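Local coordinates for uncharacterized protein (Sinorhizobium meliloti, PDB 3U5R), which is of unknown function but belongs to the AhpC/TSA family and so is probably a thioredoxin-fold oxidoreductase with an antioxidant role, at residues L62-I67 and K137-A142; D146-D151 and V157-F162. One frame throughout, in Å; residues are numbered along the deposited sequence.

Contact 1. Residues L62-I67 and K137-A142; sequences LLVAFI and KAYGAA
Phe66, near the end of strand 61-66 of a thioredoxin-type sheet, packs against Tyr139 and Ala141, where helix 134-139 runs out beside one face of that sheet. The helix stops in a Schellman motif: Gly140, with positive phi, is its C-prime residue, and the chain turns there so that Ala141 comes back toward the strand. Following Phe66 outward, Phe66 CB lies 4.2 Å from Ala141 CB. One atom on, Phe66 CG is 3.6 Å from Ala141 CB, and CD2 and CD1 lie only slightly farther from that methyl. The methyl therefore sits over one face of the ring, displaced toward the rim yet only 14° off the normal through the centroid, which makes a CH-pi contact. Beyond that the two sides of the ring differ. Phe66 CE1 stays at the outer reach of the methyl, 4.2 Å from Ala141 CB, while CE2 and CZ run up against the root of the tyrosine, with Phe66 CZ 3.7 Å from Tyr139 CB and 3.8 Å from Tyr139 CG. Phe66 chi1 of -66°, with CG opposite the carbonyl carbon, turns the ring so that its root lies under Ala141 and its far end against Tyr139. The two aromatic side chains cross at about a right angle and form an oblique pair, planes at 56°. Tyr139 then reaches along the strand to Val64, whose CG1 lies over one face of the phenol ring, toward its rim. The phenol's polar end is satisfied elsewhere, by a hydrogen bond between Tyr139 OH and the backbone oxygen of Ala39. Beside it, Val64 CG2 rests 4.0 Å from Tyr139 CE2.

Contact 2. Residues D146-D151 and V157-F162; sequences DFFLYD and VYHGQF
His159 swings its ring out with CG opposite the backbone N (chi1 178°), while Phe148 sets CG opposite its carbonyl carbon (chi1 -63°), and the two side chains end up side by side, pointing the same way. They form an offset stack with centroids 4.2 Å apart and planes at 22°, in which His159 CE1 lies over the phenylalanine face, 3.5 Å from Phe148 CZ. The pair belongs to the antiparallel hairpin of strands 146-150 and 156-160. Farther along, Val157 and Tyr158 both face Leu149 in a classic beta bulge: Leu149 O accepts hydrogen bonds from Val157 N at 2.8 Å and Tyr158 N at 3.2 Å, while Leu149 N gives a straight bond to Tyr158 O at 2.8 Å. Toward the other end, Phe147 O receives His159 ND1 at 3.0 Å. That bond is nearly straight and lies close to the imidazole plane, though the donor stands above the carbonyl plane. On the opposite side of the sheet from the stack, Phe147 CE2 packs on Phe162 CB at 3.5 Å. A leucine in place of His159 would probably cost Phe147 O its bond from the imidazole and strip the Phe148 face of its stacked partner. Because ND1 donates to the carbonyl of Phe147 while Phe148 lies against one face, the imidazole is probably held in its rotation, and its NE2 has a weak link through a water to Asp146 OD2.

In the fold
Contacts 1 and 2 have their centres about 9 Å apart and meet on the same mixed sheet, where strands 61-66 and 146-150 run antiparallel as neighbours. Backbone pairing joins them directly, with probable hydrogen bonds between Leu62 O and Tyr150 N and between Val64 N and Phe148 O. Along the chain they come in series: contact 1 closes at helix 134-139 before contact 2 forms the hairpin that ends at edge strand 156-160. Tyr139 bridges the two, packing on Tyr150 and Phe148 as well as on strand 61-66. Together they join the sheet's central strand to a helix end packed on its face and to the edge hairpin beside it, all within the AhpC/TSA family region.

Contact 1. Residues L62-I67 and K137-A142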
ATOM      1  N   LEU A  62      -9.319  -4.778  -3.251  1.00 12.72           N
ATOM      2  CA  LEU A  62      -8.810  -3.458  -2.917  1.00 11.29           C
ATOM      3  C   LEU A  62      -7.510  -3.605  -2.147  1.00 11.96           C
ATOM      4  O   LEU A  62      -7.461  -4.290  -1.079  1.00 11.31           O
ATOM      5  CB  LEU A  62      -9.834  -2.616  -2.111  1.00 12.39           C
ATOM      6  CG  LEU A  62      -9.210  -1.386  -1.412  1.00 16.26           C
ATOM      7  CD1 LEU A  62      -8.988  -0.275  -2.480  1.00 12.54           C
ATOM      8  CD2 LEU A  62     -10.121  -0.820  -0.296  1.00 11.62           C
ATOM      9  N   LEU A  63      -6.435  -3.015  -2.700  1.00  8.86           N
ATOM     10  CA  LEU A  63      -5.162  -2.986  -2.023  1.00 11.72           C
ATOM     11  C   LEU A  63      -4.939  -1.593  -1.389  1.00 11.99           C
ATOM     12  O   LEU A  63      -5.000  -0.571  -2.107  1.00 12.22           O
ATOM     13  CB  LEU A  63      -4.023  -3.325  -2.987  1.00 20.00           C
ATOM     14  CG  LEU A  63      -2.606  -3.260  -2.412  1.00 20.00           C
ATOM     15  CD1 LEU A  63      -2.431  -4.284  -1.302  1.00 20.00           C
ATOM     16  CD2 LEU A  63      -1.571  -3.465  -3.506  1.00 20.00           C
ATOM     17  N   VAL A  64      -4.630  -1.544  -0.082  1.00 11.90           N
ATOM     18  CA  VAL A  64      -4.297  -0.305   0.570  1.00 11.46           C
ATOM     19  C   VAL A  64      -2.828  -0.453   0.924  1.00 13.45           C
ATOM     20  O   VAL A  64      -2.447  -1.420   1.622  1.00 13.39           O
ATOM     21  CB  VAL A  64      -5.115  -0.064   1.836  1.00 13.92           C
ATOM     22  CG1 VAL A  64      -4.675   1.296   2.508  1.00 13.36           C
ATOM     23  CG2 VAL A  64      -6.618  -0.043   1.506  1.00 10.73           C
ATOM     24  N   ALA A  65      -1.979   0.485   0.455  1.00 12.11           N
ATOM     25  CA  ALA A  65      -0.534   0.318   0.581  1.00 12.49           C
ATOM     26  C   ALA A  65       0.058   1.500   1.217  1.00 11.72           C
ATOM     27  O   ALA A  65      -0.096   2.633   0.687  1.00 14.64           O
ATOM     28  CB  ALA A  65       0.103   0.109  -0.895  1.00 13.88           C
ATOM     29  N   PHE A  66       0.693   1.335   2.371  1.00 11.18           N
ATOM     30  CA  PHE A  66       1.362   2.477   3.003  1.00 11.98           C
ATOM     31  C   PHE A  66       2.800   2.530   2.501  1.00 14.86           C
ATOM     32  O   PHE A  66       3.579   1.615   2.731  1.00 14.59           O
ATOM     33  CB  PHE A  66       1.320   2.365   4.542  1.00 11.72           C
ATOM     34  CG  PHE A  66      -0.068   2.471   5.074  1.00 11.27           C
ATOM     35  CD1 PHE A  66      -0.555   3.680   5.548  1.00 12.56           C
ATOM     36  CD2 PHE A  66      -0.919   1.388   4.993  1.00 11.98           C
ATOM     37  CE1 PHE A  66      -1.865   3.798   5.986  1.00 13.86           C
ATOM     38  CE2 PHE A  66      -2.264   1.493   5.431  1.00 13.78           C
ATOM     39  CZ  PHE A  66      -2.714   2.686   5.944  1.00 13.35           C
ATOM     40  N   ILE A  67       3.144   3.593   1.786  1.00 15.18           N
ATOM     41  CA  ILE A  67       4.467   3.683   1.212  1.00 14.87           C
ATOM     42  C   ILE A  67       5.126   5.036   1.574  1.00 15.90           C
ATOM     43  O   ILE A  67       4.627   5.766   2.418  1.00 14.35           O
ATOM     44  CB  ILE A  67       4.419   3.442  -0.327  1.00 15.73           C
ATOM     45  CG1 ILE A  67       3.524   4.465  -1.034  1.00 16.14           C
ATOM     46  CG2 ILE A  67       3.904   2.087  -0.631  1.00 13.03           C
ATOM     47  CD1 ILE A  67       3.681   4.331  -2.543  1.00 11.67           C
ATOM     48  N   LYS A 137      -2.812   4.766  11.660  1.00 17.98           N
ATOM     49  CA  LYS A 137      -3.157   4.189  12.983  1.00 19.28           C
ATOM     50  C   LYS A 137      -4.376   3.287  12.980  1.00 17.72           C
ATOM     51  O   LYS A 137      -4.347   2.199  13.605  1.00 18.65           O
ATOM     52  CB  LYS A 137      -3.383   5.306  14.017  1.00 20.48           C
ATOM     53  CG  LYS A 137      -2.177   6.095  14.422  1.00 26.68           C
ATOM     54  CD  LYS A 137      -2.594   6.976  15.688  1.00 33.40           C
ATOM     55  CE  LYS A 137      -1.960   8.362  15.701  1.00 41.04           C
ATOM     56  NZ  LYS A 137      -2.698   9.279  16.667  1.00 43.88           N
ATOM     57  N   ALA A 138      -5.429   3.662  12.229  1.00 17.59           N
ATOM     58  CA  ALA A 138      -6.627   2.792  12.133  1.00 18.37           C
ATOM     59  C   ALA A 138      -6.353   1.458  11.417  1.00 18.25           C
ATOM     60  O   ALA A 138      -6.962   0.468  11.772  1.00 17.54           O
ATOM     61  CB  ALA A 138      -7.856   3.538  11.427  1.00 17.98           C
ATOM     62  N   TYR A 139      -5.456   1.439  10.411  1.00 16.83           N
ATOM     63  CA  TYR A 139      -5.126   0.180   9.692  1.00 14.80           C
ATOM     64  C   TYR A 139      -4.133  -0.642  10.481  1.00 15.54           C
ATOM     65  O   TYR A 139      -4.045  -1.870  10.280  1.00 17.10           O
ATOM     66  CB  TYR A 139      -4.558   0.501   8.261  1.00 15.89           C
ATOM     67  CG  TYR A 139      -5.672   0.647   7.245  1.00 13.12           C
ATOM     68  CD1 TYR A 139      -6.484   1.740   7.263  1.00 14.38           C
ATOM     69  CD2 TYR A 139      -5.978  -0.368   6.351  1.00 14.31           C
ATOM     70  CE1 TYR A 139      -7.521   1.881   6.399  1.00 14.79           C
ATOM     71  CE2 TYR A 139      -7.063  -0.219   5.456  1.00 10.14           C
ATOM     72  CZ  TYR A 139      -7.802   0.880   5.500  1.00 13.50           C
ATOM     73  OH  TYR A 139      -8.875   1.013   4.661  1.00 13.62           O
ATOM     74  N   GLY A 140      -3.448   0.029  11.419  1.00 15.50           N
ATOM     75  CA  GLY A 140      -2.354  -0.572  12.166  1.00 15.61           C
ATOM     76  C   GLY A 140      -1.136  -0.831  11.265  1.00 16.56           C
ATOM     77  O   GLY A 140      -0.458  -1.859  11.435  1.00 15.87           O
ATOM     78  N   ALA A 141      -0.867   0.097  10.329  1.00 14.79           N
ATOM     79  CA  ALA A 141       0.396   0.142   9.598  1.00 16.62           C
ATOM     80  C   ALA A 141       1.573   0.460  10.517  1.00 17.45           C
ATOM     81  O   ALA A 141       1.472   1.306  11.438  1.00 16.86           O
ATOM     82  CB  ALA A 141       0.324   1.196   8.420  1.00 14.05           C
ATOM     83  N   ALA A 142       2.694  -0.215  10.272  1.00 17.98           N
ATOM     84  CA  ALA A 142       3.898  -0.023  11.090  1.00 19.29           C
ATOM     85  C   ALA A 142       5.131   0.407  10.272  1.00 19.96           C
ATOM     86  O   ALA A 142       6.014   1.031  10.799  1.00 21.32           O
ATOM     87  CB  ALA A 142       4.256  -1.301  11.855  1.00 19.90           C
TER

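Contact 2. Residues D146-D151 and V157-F162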
ATOM      1  N   ASP A 146       3.725  -1.278   3.507  1.00 16.08           N
ATOM      2  CA  ASP A 146       2.852  -2.189   4.298  1.00 17.28           C
ATOM      3  C   ASP A 146       1.604  -2.438   3.466  1.00 16.21           C
ATOM      4  O   ASP A 146       0.884  -1.481   3.150  1.00 15.56           O
ATOM      5  CB  ASP A 146       2.466  -1.501   5.632  1.00 18.60           C
ATOM      6  CG  ASP A 146       2.228  -2.504   6.758  1.00 20.90           C
ATOM      7  OD1 ASP A 146       1.955  -3.690   6.448  1.00 22.22           O
ATOM      8  OD2 ASP A 146       2.368  -2.099   7.926  1.00 23.05           O
ATOM      9  N   PHE A 147       1.402  -3.667   3.000  1.00 14.49           N
ATOM     10  CA  PHE A 147       0.315  -3.960   2.073  1.00 13.75           C
ATOM     11  C   PHE A 147      -0.858  -4.680   2.724  1.00 13.82           C
ATOM     12  O   PHE A 147      -0.659  -5.716   3.384  1.00 13.27           O
ATOM     13  CB  PHE A 147       0.839  -4.890   0.965  1.00 14.88           C
ATOM     14  CG  PHE A 147       1.960  -4.277   0.131  1.00 17.67           C
ATOM     15  CD1 PHE A 147       1.647  -3.396  -0.912  1.00 16.27           C
ATOM     16  CD2 PHE A 147       3.313  -4.623   0.352  1.00 16.05           C
ATOM     17  CE1 PHE A 147       2.665  -2.836  -1.711  1.00 15.55           C
ATOM     18  CE2 PHE A 147       4.338  -4.056  -0.456  1.00 18.40           C
ATOM     19  CZ  PHE A 147       3.997  -3.149  -1.481  1.00 14.71           C
ATOM     20  N   PHE A 148      -2.081  -4.176   2.513  1.00 13.20           N
ATOM     21  CA  PHE A 148      -3.278  -4.810   3.083  1.00 13.10           C
ATOM     22  C   PHE A 148      -4.225  -5.078   1.907  1.00 13.17           C
ATOM     23  O   PHE A 148      -4.700  -4.115   1.280  1.00 14.10           O
ATOM     24  CB  PHE A 148      -3.987  -3.833   4.060  1.00 11.53           C
ATOM     25  CG  PHE A 148      -3.189  -3.414   5.303  1.00 12.86           C
ATOM     26  CD1 PHE A 148      -2.153  -2.476   5.248  1.00 12.87           C
ATOM     27  CD2 PHE A 148      -3.552  -3.906   6.574  1.00 13.35           C
ATOM     28  CE1 PHE A 148      -1.447  -2.108   6.389  1.00 13.98           C
ATOM     29  CE2 PHE A 148      -2.902  -3.509   7.725  1.00 16.22           C
ATOM     30  CZ  PHE A 148      -1.839  -2.599   7.667  1.00 13.27           C
ATOM     31  N   LEU A 149      -4.531  -6.345   1.589  1.00 11.63           N
ATOM     32  CA  LEU A 149      -5.425  -6.649   0.521  1.00 11.94           C
ATOM     33  C   LEU A 149      -6.800  -7.078   1.107  1.00 12.81           C
ATOM     34  O   LEU A 149      -6.826  -7.991   1.961  1.00 11.40           O
ATOM     35  CB  LEU A 149      -4.891  -7.829  -0.344  1.00 11.33           C
ATOM     36  CG  LEU A 149      -5.719  -8.217  -1.588  1.00 10.66           C
ATOM     37  CD1 LEU A 149      -5.715  -7.060  -2.660  1.00 10.84           C
ATOM     38  CD2 LEU A 149      -5.130  -9.449  -2.146  1.00  9.71           C
ATOM     39  N   TYR A 150      -7.877  -6.494   0.563  1.00 12.00           N
ATOM     40  CA  TYR A 150      -9.264  -6.775   0.944  1.00 11.62           C
ATOM     41  C   TYR A 150     -10.047  -7.392  -0.211  1.00 12.36           C
ATOM     42  O   TYR A 150      -9.815  -7.055  -1.387  1.00 11.42           O
ATOM     43  CB  TYR A 150      -9.959  -5.490   1.371  1.00 11.03           C
ATOM     44  CG  TYR A 150      -9.237  -4.901   2.544  1.00 14.29           C
ATOM     45  CD1 TYR A 150      -9.534  -5.330   3.847  1.00 14.14           C
ATOM     46  CD2 TYR A 150      -8.204  -3.947   2.345  1.00 12.78           C
ATOM     47  CE1 TYR A 150      -8.866  -4.788   4.942  1.00 10.99           C
ATOM     48  CE2 TYR A 150      -7.457  -3.438   3.454  1.00 12.21           C
ATOM     49  CZ  TYR A 150      -7.816  -3.874   4.734  1.00 14.02           C
ATOM     50  OH  TYR A 150      -7.101  -3.407   5.826  1.00 11.35           O
ATOM     51  N   ASP A 151     -11.051  -8.200   0.136  1.00 12.89           N
ATOM     52  CA  ASP A 151     -11.955  -8.792  -0.841  1.00 14.12           C
ATOM     53  C   ASP A 151     -13.165  -7.964  -1.044  1.00 14.81           C
ATOM     54  O   ASP A 151     -13.238  -6.796  -0.607  1.00 14.57           O
ATOM     55  CB  ASP A 151     -12.281 -10.253  -0.440  1.00 15.18           C
ATOM     56  CG  ASP A 151     -13.108 -10.324   0.886  1.00 16.97           C
ATOM     57  OD1 ASP A 151     -13.601  -9.271   1.384  1.00 15.24           O
ATOM     58  OD2 ASP A 151     -13.249 -11.433   1.399  1.00 17.73           O
ATOM     59  N   VAL A 157      -7.658 -10.123   3.554  1.00 11.67           N
ATOM     60  CA  VAL A 157      -7.310 -11.470   3.123  1.00 11.71           C
ATOM     61  C   VAL A 157      -5.854 -11.689   2.953  1.00 12.56           C
ATOM     62  O   VAL A 157      -5.411 -12.844   2.946  1.00 12.20           O
ATOM     63  CB  VAL A 157      -7.993 -11.887   1.808  1.00 12.62           C
ATOM     64  CG1 VAL A 157      -9.551 -12.141   2.038  1.00 13.99           C
ATOM     65  CG2 VAL A 157      -7.812 -10.779   0.644  1.00 12.37           C
ATOM     66  N   TYR A 158      -5.079 -10.607   2.772  1.00 11.21           N
ATOM     67  CA  TYR A 158      -3.630 -10.800   2.710  1.00 13.15           C
ATOM     68  C   TYR A 158      -2.982  -9.582   3.316  1.00 13.03           C
ATOM     69  O   TYR A 158      -3.420  -8.457   3.049  1.00 13.01           O
ATOM     70  CB  TYR A 158      -3.130 -11.015   1.244  1.00 11.29           C
ATOM     71  CG  TYR A 158      -1.598 -11.100   1.117  1.00 14.18           C
ATOM     72  CD1 TYR A 158      -0.956 -12.341   1.186  1.00 12.79           C
ATOM     73  CD2 TYR A 158      -0.800  -9.958   0.949  1.00 13.95           C
ATOM     74  CE1 TYR A 158       0.463 -12.461   1.078  1.00 14.69           C
ATOM     75  CE2 TYR A 158       0.649 -10.057   0.818  1.00 14.83           C
ATOM     76  CZ  TYR A 158       1.242 -11.295   0.895  1.00 14.81           C
ATOM     77  OH  TYR A 158       2.568 -11.452   0.817  1.00 15.82           O
ATOM     78  N   HIS A 159      -1.970  -9.820   4.152  1.00 13.38           N
ATOM     79  CA  HIS A 159      -1.237  -8.776   4.820  1.00 14.10           C
ATOM     80  C   HIS A 159       0.202  -9.246   4.848  1.00 15.05           C
ATOM     81  O   HIS A 159       0.557 -10.190   5.527  1.00 14.11           O
ATOM     82  CB  HIS A 159      -1.801  -8.456   6.237  1.00 13.91           C
ATOM     83  CG  HIS A 159      -1.037  -7.407   6.967  1.00 15.56           C
ATOM     84  ND1 HIS A 159      -0.580  -6.260   6.346  1.00 21.68           N
ATOM     85  CD2 HIS A 159      -0.587  -7.346   8.238  1.00  9.82           C
ATOM     86  CE1 HIS A 159       0.083  -5.528   7.211  1.00 10.49           C
ATOM     87  NE2 HIS A 159       0.086  -6.163   8.369  1.00 20.42           N
ATOM     88  N   GLY A 160       1.050  -8.633   4.030  1.00 15.88           N
ATOM     89  CA  GLY A 160       2.464  -9.047   4.063  1.00 15.54           C
ATOM     90  C   GLY A 160       3.243  -8.503   2.866  1.00 16.83           C
ATOM     91  O   GLY A 160       2.863  -7.504   2.258  1.00 15.28           O
ATOM     92  N   GLN A 161       4.358  -9.160   2.606  1.00 14.77           N
ATOM     93  CA  GLN A 161       5.368  -8.728   1.623  1.00 13.05           C
ATOM     94  C   GLN A 161       4.812  -8.697   0.195  1.00 12.73           C
ATOM     95  O   GLN A 161       3.871  -9.461  -0.248  1.00 13.13           O
ATOM     96  CB  GLN A 161       6.612  -9.661   1.737  1.00  9.35           C
ATOM     97  CG  GLN A 161       6.414 -11.047   1.077  1.00 11.01           C
ATOM     98  CD  GLN A 161       7.679 -11.936   1.230  1.00 15.16           C
ATOM     99  OE1 GLN A 161       8.614 -11.560   1.904  1.00 12.77           O
ATOM    100  NE2 GLN A 161       7.682 -13.073   0.621  1.00 13.69           N
ATOM    101  N   PHE A 162       5.384  -7.823  -0.600  1.00 12.71           N
ATOM    102  CA  PHE A 162       5.045  -7.771  -2.051  1.00 13.08           C
ATOM    103  C   PHE A 162       5.597  -9.050  -2.692  1.00 13.66           C
ATOM    104  O   PHE A 162       4.974  -9.713  -3.589  1.00 13.35           O
ATOM    105  CB  PHE A 162       5.712  -6.472  -2.583  1.00 13.39           C
ATOM    106  CG  PHE A 162       5.436  -6.149  -4.021  1.00 14.90           C
ATOM    107  CD1 PHE A 162       4.137  -5.889  -4.460  1.00 17.74           C
ATOM    108  CD2 PHE A 162       6.506  -6.021  -4.933  1.00 17.15           C
ATOM    109  CE1 PHE A 162       3.879  -5.560  -5.826  1.00 16.76           C
ATOM    110  CE2 PHE A 162       6.299  -5.687  -6.295  1.00 18.75           C
ATOM    111  CZ  PHE A 162       4.970  -5.425  -6.758  1.00 19.47           C
TER
HETATM  112  O   HOH W   1       2.484  -5.491   4.824  1.00 16.40           O
HETATM  113  O   HOH W   2       1.385  -3.572  10.002  1.00 18.41           O